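Local structure of uncharacterized protein (Lodderomyces elongisporus NRRL YB-4239, 4EXJ) at residues Pro10-Leu23 / Ile163-Glu177. The protein is of unknown function but, as a Ure2-like member of the glutathione S-transferase superfamily, may bind glutathione and act in transcription regulation. Residues are numbered along the deposited sequence; the frame is centred on the assembly and turned at random. Where two conformers were deposited one is given.
Sequences PTGNGRKPLVLGKL and IVDIAFLVGEHRRRE. With SO4 (sulfate ion), chain G.
Ile166 lies across Leu20 at about a right angle, its CD1 3.9 Å from Leu20 CD1, and the same methyl meets Leu23 CD1 tip to tip. This is the interdomain seam of the glutathione S-transferase fold: helix 15-23 of the thioredoxin-like N-terminal domain packs on residues 163-177 of helix 163-179 in the all-helical C-terminal domain, the axes of these short segments 9.2 Å apart at 131°. Ile166 fills a hole formed by Lys16, Val19, Leu20 and Leu23. One turn on, Val170 CG1, anti to its own backbone N (chi1 171°), rests on Arg15 CB and Gly12 O, while Lys16 runs its CD over Ala167 before its NZ bonds Asn13, Asn69 and Gln106.

Beyond Val170 the contact turns polar. The extended Arg15 grips Glu177 end-on, NH1 to OE1 at 2.8 Å and NH2 to OE2, their planes turned 40° against each other. Arg174 NH1 also donates to Glu177 OE1, from above the carboxylate plane and on the other face from Arg15 NH1, so Glu177 probably offsets both positive charges. A sulfate, most likely picked up from the crystallisation medium, is held at the edge of the Arg174 guanidinium by NE and NH2, and its O2 accepts from Gly12 N at 2.7 Å.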
ATOM      1  N   PRO B  10      15.822   7.780   9.294  1.00 27.92           N
ATOM      2  CA  PRO B  10      15.302   9.096   8.913  1.00 26.75           C
ATOM      3  C   PRO B  10      14.855   9.132   7.454  1.00 28.80           C
ATOM      4  O   PRO B  10      15.455   9.813   6.611  1.00 30.45           O
ATOM      5  CB  PRO B  10      16.514  10.011   9.147  1.00 28.87           C
ATOM      6  CG  PRO B  10      17.691   9.105   8.847  1.00 34.06           C
ATOM      7  CD  PRO B  10      17.292   7.775   9.427  1.00 32.15           C
ATOM      8  N   THR B  11      13.786   8.403   7.151  1.00 24.64           N
ATOM      9  CA  THR B  11      13.337   8.273   5.770  1.00 23.72           C
ATOM     10  C   THR B  11      11.836   8.533   5.610  1.00 25.00           C
ATOM     11  O   THR B  11      11.105   8.762   6.593  1.00 23.88           O
ATOM     12  CB  THR B  11      13.612   6.879   5.249  1.00 25.91           C
ATOM     13  OG1 THR B  11      12.815   5.960   6.004  1.00 25.64           O
ATOM     14  CG2 THR B  11      15.106   6.522   5.410  1.00 29.08           C
ATOM     15  N   GLY B  12      11.374   8.497   4.364  1.00 26.55           N
ATOM     16  CA  GLY B  12       9.950   8.735   4.094  1.00 26.44           C
ATOM     17  C   GLY B  12       9.071   7.730   4.814  1.00 29.44           C
ATOM     18  O   GLY B  12       7.971   8.079   5.271  1.00 30.10           O
ATOM     19  N   ASN B  13       9.536   6.487   4.928  1.00 24.72           N
ATOM     20  CA  ASN B  13       8.770   5.524   5.737  1.00 25.07           C
ATOM     21  C   ASN B  13       9.125   5.524   7.222  1.00 22.35           C
ATOM     22  O   ASN B  13       8.252   5.344   8.077  1.00 25.82           O
ATOM     23  CB  ASN B  13       8.921   4.098   5.187  1.00 25.85           C
ATOM     24  CG  ASN B  13       7.949   3.795   4.056  1.00 30.22           C
ATOM     25  OD1 ASN B  13       6.870   4.389   3.962  1.00 30.69           O
ATOM     26  ND2 ASN B  13       8.332   2.877   3.192  1.00 33.33           N
ATOM     27  N   GLY B  14      10.404   5.740   7.538  1.00 24.09           N
ATOM     28  CA  GLY B  14      10.856   5.660   8.913  1.00 24.64           C
ATOM     29  C   GLY B  14      10.244   6.697   9.837  1.00 27.14           C
ATOM     30  O   GLY B  14      10.015   6.441  11.016  1.00 28.00           O
ATOM     31  N   ARG B  15      10.000   7.893   9.300  1.00 23.53           N
ATOM     32  CA  ARG B  15       9.640   9.032  10.128  1.00 25.24           C
ATOM     33  C   ARG B  15       8.173   9.033  10.527  1.00 22.45           C
ATOM     34  O   ARG B  15       7.807   9.695  11.466  1.00 25.60           O
ATOM     35  CB  ARG B  15      10.026  10.343   9.421  1.00 23.63           C
ATOM     36  CG  ARG B  15      11.518  10.647   9.518  1.00 24.72           C
ATOM     37  CD  ARG B  15      11.922  11.537   8.324  1.00 24.35           C
ATOM     38  NE  ARG B  15      13.253  12.117   8.472  1.00 25.26           N
ATOM     39  CZ  ARG B  15      13.808  12.851   7.514  1.00 28.36           C
ATOM     40  NH1 ARG B  15      13.145  13.036   6.377  1.00 25.51           N
ATOM     41  NH2 ARG B  15      15.020  13.389   7.688  1.00 25.87           N
ATOM     42  N   LYS B  16       7.343   8.273   9.821  1.00 23.82           N
ATOM     43  CA  LYS B  16       5.911   8.346  10.085  1.00 27.58           C
ATOM     44  C   LYS B  16       5.517   7.930  11.510  1.00 27.32           C
ATOM     45  O   LYS B  16       4.903   8.710  12.242  1.00 25.17           O
ATOM     46  CB  LYS B  16       5.154   7.532   9.060  1.00 25.14           C
ATOM     47  CG  LYS B  16       5.145   8.157   7.679  1.00 21.27           C
ATOM     48  CD  LYS B  16       4.232   7.371   6.763  1.00 31.56           C
ATOM     49  CE  LYS B  16       4.822   7.208   5.425  1.00 33.08           C
ATOM     50  NZ  LYS B  16       4.355   6.008   4.659  1.00 25.69           N
ATOM     51  N   PRO B  17       5.849   6.692  11.913  1.00 25.04           N
ATOM     52  CA  PRO B  17       5.470   6.278  13.268  1.00 24.35           C
ATOM     53  C   PRO B  17       6.279   7.010  14.338  1.00 26.78           C
ATOM     54  O   PRO B  17       5.820   7.183  15.461  1.00 27.94           O
ATOM     55  CB  PRO B  17       5.737   4.749  13.271  1.00 26.19           C
ATOM     56  CG  PRO B  17       6.701   4.516  12.152  1.00 29.21           C
ATOM     57  CD  PRO B  17       6.489   5.614  11.133  1.00 23.41           C
ATOM     58  N   LEU B  18       7.437   7.513  13.967  1.00 27.35           N
ATOM     59  CA  LEU B  18       8.218   8.312  14.852  0.50 24.69           C
ATOM     60  C   LEU B  18       7.515   9.602  15.220  1.00 26.28           C
ATOM     61  O   LEU B  18       7.373   9.926  16.361  1.00 27.86           O
ATOM     62  CB  LEU B  18       9.515   8.647  14.145  0.50 25.92           C
ATOM     63  CG  LEU B  18      10.546   9.508  14.840  0.50 30.45           C
ATOM     64  CD1 LEU B  18      11.045   8.780  16.020  0.50 24.48           C
ATOM     65  CD2 LEU B  18      11.698   9.763  13.885  0.50 33.37           C
ATOM     66  N   VAL B  19       7.014  10.295  14.224  1.00 27.11           N
ATOM     67  CA  VAL B  19       6.208  11.485  14.485  1.00 24.63           C
ATOM     68  C   VAL B  19       4.987  11.172  15.370  1.00 25.20           C
ATOM     69  O   VAL B  19       4.737  11.872  16.351  1.00 26.27           O
ATOM     70  CB  VAL B  19       5.741  12.158  13.173  1.00 24.37           C
ATOM     71  CG1 VAL B  19       4.667  13.220  13.428  1.00 26.49           C
ATOM     72  CG2 VAL B  19       6.954  12.751  12.425  1.00 26.06           C
ATOM     73  N   LEU B  20       4.203  10.153  14.998  1.00 23.43           N
ATOM     74  CA  LEU B  20       3.006   9.827  15.787  1.00 26.61           C
ATOM     75  C   LEU B  20       3.346   9.477  17.241  1.00 26.65           C
ATOM     76  O   LEU B  20       2.711   9.987  18.165  1.00 27.75           O
ATOM     77  CB  LEU B  20       2.198   8.689  15.154  1.00 25.20           C
ATOM     78  CG  LEU B  20       0.957   8.306  15.972  1.00 24.26           C
ATOM     79  CD1 LEU B  20      -0.000   9.447  16.062  1.00 24.50           C
ATOM     80  CD2 LEU B  20       0.268   7.127  15.297  1.00 22.40           C
ATOM     81  N   GLY B  21       4.335   8.617  17.437  1.00 25.12           N
ATOM     82  CA  GLY B  21       4.743   8.235  18.800  1.00 29.14           C
ATOM     83  C   GLY B  21       5.100   9.447  19.650  1.00 31.34           C
ATOM     84  O   GLY B  21       4.709   9.542  20.814  1.00 31.69           O
ATOM     85  N   LYS B  22       5.856  10.368  19.069  1.00 28.69           N
ATOM     86  CA  LYS B  22       6.233  11.591  19.788  1.00 31.94           C
ATOM     87  C   LYS B  22       5.060  12.528  20.062  1.00 29.90           C
ATOM     88  O   LYS B  22       4.964  13.092  21.152  1.00 34.33           O
ATOM     89  CB  LYS B  22       7.349  12.316  19.055  1.00 34.46           C
ATOM     90  CG  LYS B  22       8.623  11.493  19.005  1.00 39.18           C
ATOM     91  CD  LYS B  22       9.853  12.365  18.826  1.00 54.94           C
ATOM     92  CE  LYS B  22      11.068  11.718  19.478  1.00 60.59           C
ATOM     93  NZ  LYS B  22      12.116  12.732  19.775  1.00 64.75           N
ATOM     94  N   LEU B  23       4.154  12.687  19.097  1.00 27.75           N
ATOM     95  CA  LEU B  23       2.961  13.521  19.318  1.00 29.19           C
ATOM     96  C   LEU B  23       2.117  13.004  20.474  1.00 30.59           C
ATOM     97  O   LEU B  23       1.465  13.786  21.170  1.00 35.98           O
ATOM     98  CB  LEU B  23       2.088  13.610  18.059  1.00 29.43           C
ATOM     99  CG  LEU B  23       2.663  14.406  16.882  1.00 28.84           C
ATOM    100  CD1 LEU B  23       1.675  14.357  15.718  1.00 29.58           C
ATOM    101  CD2 LEU B  23       2.942  15.845  17.280  1.00 32.53           C
ATOM    102  N   ILE B 163      -3.573  10.768  11.502  1.00 23.24           N
ATOM    103  CA  ILE B 163      -2.528   9.886  10.983  1.00 23.01           C
ATOM    104  C   ILE B 163      -2.440   9.932   9.457  1.00 24.61           C
ATOM    105  O   ILE B 163      -1.381   9.652   8.901  1.00 19.63           O
ATOM    106  CB  ILE B 163      -2.662   8.410  11.484  1.00 23.08           C
ATOM    107  CG1 ILE B 163      -4.027   7.809  11.089  1.00 22.73           C
ATOM    108  CG2 ILE B 163      -2.354   8.312  13.015  1.00 23.13           C
ATOM    109  CD1 ILE B 163      -4.229   6.387  11.554  1.00 23.84           C
ATOM    110  N   VAL B 164      -3.529  10.263   8.761  1.00 22.52           N
ATOM    111  CA  VAL B 164      -3.443  10.376   7.302  1.00 21.38           C
ATOM    112  C   VAL B 164      -2.597  11.601   6.925  1.00 24.33           C
ATOM    113  O   VAL B 164      -1.730  11.553   6.027  1.00 23.58           O
ATOM    114  CB  VAL B 164      -4.828  10.462   6.664  1.00 21.72           C
ATOM    115  CG1 VAL B 164      -4.710  10.793   5.173  1.00 19.59           C
ATOM    116  CG2 VAL B 164      -5.580   9.138   6.864  1.00 25.90           C
ATOM    117  N   ASP B 165      -2.823  12.708   7.628  1.00 21.68           N
ATOM    118  CA  ASP B 165      -1.964  13.867   7.419  1.00 24.59           C
ATOM    119  C   ASP B 165      -0.513  13.579   7.770  1.00 23.20           C
ATOM    120  O   ASP B 165       0.372  14.070   7.086  1.00 24.48           O
ATOM    121  CB  ASP B 165      -2.457  15.089   8.195  1.00 25.03           C
ATOM    122  CG  ASP B 165      -3.906  15.415   7.874  1.00 25.16           C
ATOM    123  OD1 ASP B 165      -4.193  15.878   6.740  1.00 24.86           O
ATOM    124  OD2 ASP B 165      -4.750  15.144   8.753  1.00 26.53           O
ATOM    125  N   ILE B 166      -0.270  12.808   8.830  1.00 21.85           N
ATOM    126  CA  ILE B 166       1.104  12.418   9.147  1.00 22.29           C
ATOM    127  C   ILE B 166       1.702  11.626   7.976  1.00 21.57           C
ATOM    128  O   ILE B 166       2.827  11.921   7.535  1.00 21.44           O
ATOM    129  CB  ILE B 166       1.181  11.582  10.423  1.00 21.68           C
ATOM    130  CG1 ILE B 166       0.738  12.413  11.641  1.00 23.90           C
ATOM    131  CG2 ILE B 166       2.582  11.033  10.650  1.00 22.28           C
ATOM    132  CD1 ILE B 166       0.594  11.580  12.909  1.00 26.49           C
ATOM    133  N   ALA B 167       0.979  10.631   7.471  1.00 22.71           N
ATOM    134  CA  ALA B 167       1.540   9.811   6.388  1.00 21.74           C
ATOM    135  C   ALA B 167       1.900  10.702   5.175  1.00 21.00           C
ATOM    136  O   ALA B 167       3.032  10.661   4.658  1.00 20.78           O
ATOM    137  CB  ALA B 167       0.572   8.705   5.992  1.00 20.40           C
ATOM    138  N   PHE B 168       0.963  11.494   4.704  1.00 20.94           N
ATOM    139  CA  PHE B 168       1.225  12.345   3.575  1.00 20.38           C
ATOM    140  C   PHE B 168       2.302  13.437   3.834  1.00 18.71           C
ATOM    141  O   PHE B 168       3.116  13.697   2.993  1.00 20.59           O
ATOM    142  CB  PHE B 168      -0.077  12.991   3.074  1.00 20.59           C
ATOM    143  CG  PHE B 168      -0.920  12.123   2.176  1.00 19.83           C
ATOM    144  CD1 PHE B 168      -0.551  11.861   0.883  1.00 21.91           C
ATOM    145  CD2 PHE B 168      -2.102  11.593   2.618  1.00 20.79           C
ATOM    146  CE1 PHE B 168      -1.357  11.108   0.074  1.00 20.88           C
ATOM    147  CE2 PHE B 168      -2.891  10.840   1.792  1.00 21.02           C
ATOM    148  CZ  PHE B 168      -2.500  10.582   0.531  1.00 19.21           C
ATOM    149  N   LEU B 169       2.269  14.076   4.993  1.00 19.68           N
ATOM    150  CA  LEU B 169       3.241  15.116   5.285  1.00 19.88           C
ATOM    151  C   LEU B 169       4.685  14.613   5.351  1.00 20.30           C
ATOM    152  O   LEU B 169       5.586  15.262   4.903  1.00 21.81           O
ATOM    153  CB  LEU B 169       2.873  15.907   6.539  1.00 23.20           C
ATOM    154  CG  LEU B 169       3.297  15.399   7.883  1.00 22.53           C
ATOM    155  CD1 LEU B 169       4.723  15.678   8.147  1.00 23.10           C
ATOM    156  CD2 LEU B 169       2.446  16.034   8.918  1.00 27.71           C
ATOM    157  N   VAL B 170       4.871  13.453   5.938  1.00 21.20           N
ATOM    158  CA  VAL B 170       6.196  12.897   5.990  1.00 21.30           C
ATOM    159  C   VAL B 170       6.750  12.563   4.590  1.00 21.83           C
ATOM    160  O   VAL B 170       7.873  12.857   4.301  1.00 21.56           O
ATOM    161  CB  VAL B 170       6.255  11.677   6.916  1.00 21.38           C
ATOM    162  CG1 VAL B 170       7.568  10.972   6.810  1.00 21.68           C
ATOM    163  CG2 VAL B 170       6.007  12.092   8.319  1.00 23.05           C
ATOM    164  N   GLY B 171       5.939  11.952   3.733  1.00 21.34           N
ATOM    165  CA  GLY B 171       6.379  11.720   2.344  1.00 20.84           C
ATOM    166  C   GLY B 171       6.692  13.023   1.607  1.00 22.04           C
ATOM    167  O   GLY B 171       7.688  13.135   0.865  1.00 21.43           O
ATOM    168  N   GLU B 172       5.849  14.034   1.794  1.00 21.31           N
ATOM    169  CA  GLU B 172       6.035  15.287   1.066  1.00 22.60           C
ATOM    170  C   GLU B 172       7.253  16.058   1.595  1.00 21.66           C
ATOM    171  O   GLU B 172       8.029  16.657   0.811  1.00 22.25           O
ATOM    172  CB  GLU B 172       4.763  16.132   1.180  1.00 22.66           C
ATOM    173  CG  GLU B 172       4.844  17.534   0.585  1.00 24.30           C
ATOM    174  CD  GLU B 172       5.304  17.571  -0.842  1.00 27.25           C
ATOM    175  OE1 GLU B 172       5.305  16.519  -1.533  1.00 25.12           O
ATOM    176  OE2 GLU B 172       5.633  18.692  -1.291  1.00 28.19           O
ATOM    177  N   HIS B 173       7.432  16.033   2.912  1.00 21.74           N
ATOM    178  CA  HIS B 173       8.606  16.651   3.538  1.00 20.69           C
ATOM    179  C   HIS B 173       9.875  15.954   3.012  1.00 23.61           C
ATOM    180  O   HIS B 173      10.867  16.594   2.691  1.00 21.94           O
ATOM    181  CB  HIS B 173       8.519  16.575   5.059  1.00 22.51           C
ATOM    182  CG  HIS B 173       9.783  16.975   5.751  1.00 24.21           C
ATOM    183  ND1 HIS B 173      10.819  16.093   5.964  1.00 24.58           N
ATOM    184  CD2 HIS B 173      10.166  18.152   6.295  1.00 34.05           C
ATOM    185  CE1 HIS B 173      11.804  16.719   6.587  1.00 28.35           C
ATOM    186  NE2 HIS B 173      11.429  17.968   6.805  1.00 32.94           N
ATOM    187  N   ARG B 174       9.828  14.631   2.914  1.00 21.19           N
ATOM    188  CA  ARG B 174      10.973  13.881   2.384  1.00 19.39           C
ATOM    189  C   ARG B 174      11.295  14.262   0.934  1.00 22.21           C
ATOM    190  O   ARG B 174      12.464  14.380   0.543  1.00 22.16           O
ATOM    191  CB  ARG B 174      10.711  12.375   2.492  1.00 22.20           C
ATOM    192  CG  ARG B 174      11.906  11.460   2.090  1.00 21.63           C
ATOM    193  CD  ARG B 174      13.129  11.667   2.970  1.00 21.29           C
ATOM    194  NE  ARG B 174      14.094  10.574   2.746  1.00 26.03           N
ATOM    195  CZ  ARG B 174      15.330  10.554   3.239  1.00 25.55           C
ATOM    196  NH1 ARG B 174      15.796  11.572   3.940  1.00 26.36           N
ATOM    197  NH2 ARG B 174      16.117   9.489   3.013  1.00 24.04           N
ATOM    198  N   ARG B 175      10.254  14.389   0.124  1.00 20.86           N
ATOM    199  CA  ARG B 175      10.425  14.737  -1.281  1.00 19.76           C
ATOM    200  C   ARG B 175      11.144  16.088  -1.380  1.00 22.68           C
ATOM    201  O   ARG B 175      12.108  16.239  -2.149  1.00 22.77           O
ATOM    202  CB  ARG B 175       9.048  14.849  -1.942  1.00 24.25           C
ATOM    203  CG  ARG B 175       9.114  15.189  -3.461  1.00 22.86           C
ATOM    204  CD  ARG B 175       7.697  15.489  -4.021  1.00 24.99           C
ATOM    205  NE  ARG B 175       7.178  16.794  -3.569  1.00 22.36           N
ATOM    206  CZ  ARG B 175       7.291  17.936  -4.253  1.00 24.26           C
ATOM    207  NH1 ARG B 175       7.924  17.966  -5.411  1.00 25.84           N
ATOM    208  NH2 ARG B 175       6.773  19.055  -3.749  1.00 26.05           N
ATOM    209  N   ARG B 176      10.682  17.062  -0.601  1.00 23.44           N
ATOM    210  CA  ARG B 176      11.318  18.402  -0.582  1.00 24.13           C
ATOM    211  C   ARG B 176      12.763  18.368  -0.060  1.00 24.35           C
ATOM    212  O   ARG B 176      13.638  19.127  -0.509  1.00 27.37           O
ATOM    213  CB  ARG B 176      10.480  19.365   0.257  1.00 24.94           C
ATOM    214  CG  ARG B 176       9.108  19.642  -0.326  1.00 28.50           C
ATOM    215  CD  ARG B 176       8.232  20.489   0.593  1.00 28.45           C
ATOM    216  NE  ARG B 176       6.899  20.582   0.029  1.00 30.61           N
ATOM    217  CZ  ARG B 176       6.211  21.709  -0.119  1.00 30.68           C
ATOM    218  NH1 ARG B 176       6.716  22.870   0.296  1.00 35.22           N
ATOM    219  NH2 ARG B 176       5.015  21.651  -0.669  1.00 29.42           N
ATOM    220  N   GLU B 177      13.006  17.503   0.911  1.00 22.59           N
ATOM    221  CA  GLU B 177      14.330  17.383   1.529  1.00 22.35           C
ATOM    222  C   GLU B 177      15.335  16.779   0.559  1.00 25.96           C
ATOM    223  O   GLU B 177      16.500  17.177   0.529  1.00 27.25           O
ATOM    224  CB  GLU B 177      14.206  16.474   2.756  1.00 22.22           C
ATOM    225  CG  GLU B 177      15.464  16.277   3.546  1.00 24.32           C
ATOM    226  CD  GLU B 177      15.243  15.288   4.688  1.00 26.12           C
ATOM    227  OE1 GLU B 177      14.702  14.206   4.393  1.00 25.90           O
ATOM    228  OE2 GLU B 177      15.581  15.608   5.850  1.00 28.11           O
TER
HETATM  229  S   SO4 G 302      13.033   7.650   1.008  1.00 36.65           S
HETATM  230  O1  SO4 G 302      13.262   8.969   0.365  1.00 41.06           O
HETATM  231  O2  SO4 G 302      11.964   7.721   1.885  1.00 31.21           O
HETATM  232  O3  SO4 G 302      12.717   6.671  -0.047  1.00 47.02           O
HETATM  233  O4  SO4 G 302      14.286   7.230   1.661  1.00 44.91           O
HETATM  234  O   HOH W   1      17.983  10.780   5.807  1.00 34.62           O
HETATM  235  O   HOH W   2      10.302  13.199   5.940  1.00 25.34           O